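Local coordinates for protein alpha-fucosidase (Bifidobacterium bifidum, PDB 2EAB) that probably releases L-fucose by hydrolysing alpha-1,2 linkages in glycans, the chain being the catalytic fragment of a larger glycoside hydrolase family 95 protein, at residues S706-C711 with N730-T735. Numbering follows the deposited sequence.
Sequences SLRYRC and NSWART. With EDO (1,2-ethanediol), chain G.
Leu707 slides alongside the indole of Trp732, the two side chains running in opposite directions. Its CB meets Trp732 CZ2 at 3.5 Å, while CD1 sits over one ring face, 4.0 Å from the centroid of the five-membered ring, as a CH-pi contact. With CG anti to the carbonyl carbon (chi1 -75°), the leucine can also send CD1 on to Thr735 CG2, 3.6 Å away and met tip to tip, and CD2 to Ser731 CB. The side chain of the next residue, Arg708, crosses that of Trp732 at about a right angle, its CG at the ring edge 3.9 Å from Trp732 CH2. One turn after Leu707, Cys711 comes in the ring plane at the pyrrole edge: Trp732 NE1 donates to Cys711 SG over 3.5 Å, nearly straight at 170°, which, with Leu707 packed on the face, should limit rotation of the indole. A leucine in place of Trp732 would probably leave Cys711 SG without its N-H donor and open a gap beside Leu707. Thr740, Thr741 and Leu744 of helix 738-751 also touch the indole. This is near-antiparallel packing of helices 697-711 and 722-734, their local axes 11.6 Å apart and spaced by the tryptophan, within the (alpha/alpha)6-barrel of the family 95 catalytic domain.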
# COMPACT_ATOMS: atom_id res chain seq x y z
N SER A 706 -9.67 4.77 23.78
CA SER A 706 -9.87 5.58 22.58
C SER A 706 -10.50 4.78 21.45
O SER A 706 -11.44 5.25 20.79
CB SER A 706 -8.55 6.18 22.11
OG SER A 706 -8.13 7.21 22.99
N LEU A 707 -9.98 3.57 21.21
CA LEU A 707 -10.52 2.69 20.18
C LEU A 707 -11.97 2.31 20.44
O LEU A 707 -12.78 2.27 19.51
CB LEU A 707 -9.68 1.42 20.07
CG LEU A 707 -8.32 1.53 19.38
CD1 LEU A 707 -7.53 0.26 19.62
CD2 LEU A 707 -8.46 1.80 17.89
N ARG A 708 -12.31 2.01 21.70
CA ARG A 708 -13.67 1.61 22.04
C ARG A 708 -14.67 2.72 21.71
O ARG A 708 -15.71 2.46 21.10
CB ARG A 708 -13.80 1.17 23.50
CG ARG A 708 -13.18 -0.19 23.79
CD ARG A 708 -13.63 -0.75 25.14
NE ARG A 708 -13.43 0.19 26.24
CZ ARG A 708 -12.31 0.32 26.95
NH1 ARG A 708 -11.25 -0.44 26.69
NH2 ARG A 708 -12.25 1.22 27.92
N TYR A 709 -14.35 3.95 22.10
CA TYR A 709 -15.22 5.08 21.77
C TYR A 709 -15.38 5.26 20.26
O TYR A 709 -16.48 5.53 19.78
CB TYR A 709 -14.70 6.37 22.39
CG TYR A 709 -15.04 6.56 23.85
CD1 TYR A 709 -16.35 6.78 24.27
CD2 TYR A 709 -14.03 6.55 24.82
CE1 TYR A 709 -16.66 6.97 25.62
CE2 TYR A 709 -14.33 6.73 26.17
CZ TYR A 709 -15.64 6.94 26.56
OH TYR A 709 -15.94 7.13 27.90
N ARG A 710 -14.29 5.10 19.51
CA ARG A 710 -14.35 5.29 18.07
C ARG A 710 -15.07 4.17 17.31
O ARG A 710 -15.70 4.42 16.29
CB ARG A 710 -12.95 5.47 17.48
CG ARG A 710 -12.88 6.53 16.38
CD ARG A 710 -12.99 7.94 16.94
NE ARG A 710 -12.02 8.84 16.32
CZ ARG A 710 -11.39 9.83 16.94
NH1 ARG A 710 -11.63 10.08 18.23
NH2 ARG A 710 -10.52 10.58 16.28
N CYS A 711 -14.98 2.94 17.83
CA CYS A 711 -15.34 1.75 17.05
C CYS A 711 -16.67 1.10 17.43
O CYS A 711 -17.16 0.22 16.71
CB CYS A 711 -14.23 0.70 17.15
SG CYS A 711 -12.69 1.21 16.36
N ASN A 730 -5.62 -3.37 12.01
CA ASN A 730 -4.22 -3.32 12.43
C ASN A 730 -4.04 -2.71 13.81
O ASN A 730 -3.21 -3.18 14.60
CB ASN A 730 -3.38 -2.59 11.39
CG ASN A 730 -3.09 -3.45 10.18
OD1 ASN A 730 -2.10 -4.19 10.15
ND2 ASN A 730 -3.95 -3.37 9.17
N SER A 731 -4.81 -1.67 14.11
CA SER A 731 -4.75 -0.99 15.40
C SER A 731 -5.18 -1.92 16.52
O SER A 731 -4.49 -2.04 17.54
CB SER A 731 -5.61 0.27 15.39
OG SER A 731 -5.16 1.19 14.41
N TRP A 732 -6.31 -2.58 16.33
CA TRP A 732 -6.77 -3.54 17.33
C TRP A 732 -5.82 -4.72 17.49
O TRP A 732 -5.64 -5.20 18.61
CB TRP A 732 -8.20 -3.99 17.02
CG TRP A 732 -9.24 -3.05 17.55
CD1 TRP A 732 -9.91 -2.08 16.85
CD2 TRP A 732 -9.73 -2.98 18.89
NE1 TRP A 732 -10.79 -1.42 17.68
CE2 TRP A 732 -10.70 -1.95 18.94
CE3 TRP A 732 -9.44 -3.69 20.07
CZ2 TRP A 732 -11.39 -1.62 20.11
CZ3 TRP A 732 -10.12 -3.35 21.24
CH2 TRP A 732 -11.09 -2.33 21.25
N ALA A 733 -5.17 -5.17 16.42
CA ALA A 733 -4.21 -6.27 16.54
C ALA A 733 -3.09 -5.91 17.53
O ALA A 733 -2.68 -6.74 18.34
CB ALA A 733 -3.62 -6.64 15.20
N ARG A 734 -2.62 -4.67 17.47
CA ARG A 734 -1.54 -4.20 18.33
C ARG A 734 -1.92 -4.18 19.81
O ARG A 734 -1.04 -4.19 20.67
CB ARG A 734 -1.08 -2.81 17.89
CG ARG A 734 -0.36 -2.78 16.53
CD ARG A 734 1.03 -3.43 16.61
NE ARG A 734 1.87 -3.26 15.42
CZ ARG A 734 2.54 -2.15 15.12
NH1 ARG A 734 2.43 -1.07 15.89
NH2 ARG A 734 3.31 -2.11 14.04
N THR A 735 -3.22 -4.15 20.11
CA THR A 735 -3.70 -4.18 21.50
C THR A 735 -3.63 -5.57 22.13
O THR A 735 -3.76 -5.69 23.35
CB THR A 735 -5.18 -3.71 21.64
OG1 THR A 735 -6.05 -4.72 21.12
CG2 THR A 735 -5.43 -2.39 20.94
C1 EDO G . 3.26 -2.59 11.08
O1 EDO G . 3.76 -3.60 12.09
C2 EDO G . 3.59 -3.19 9.66
O2 EDO G . 5.02 -3.40 9.61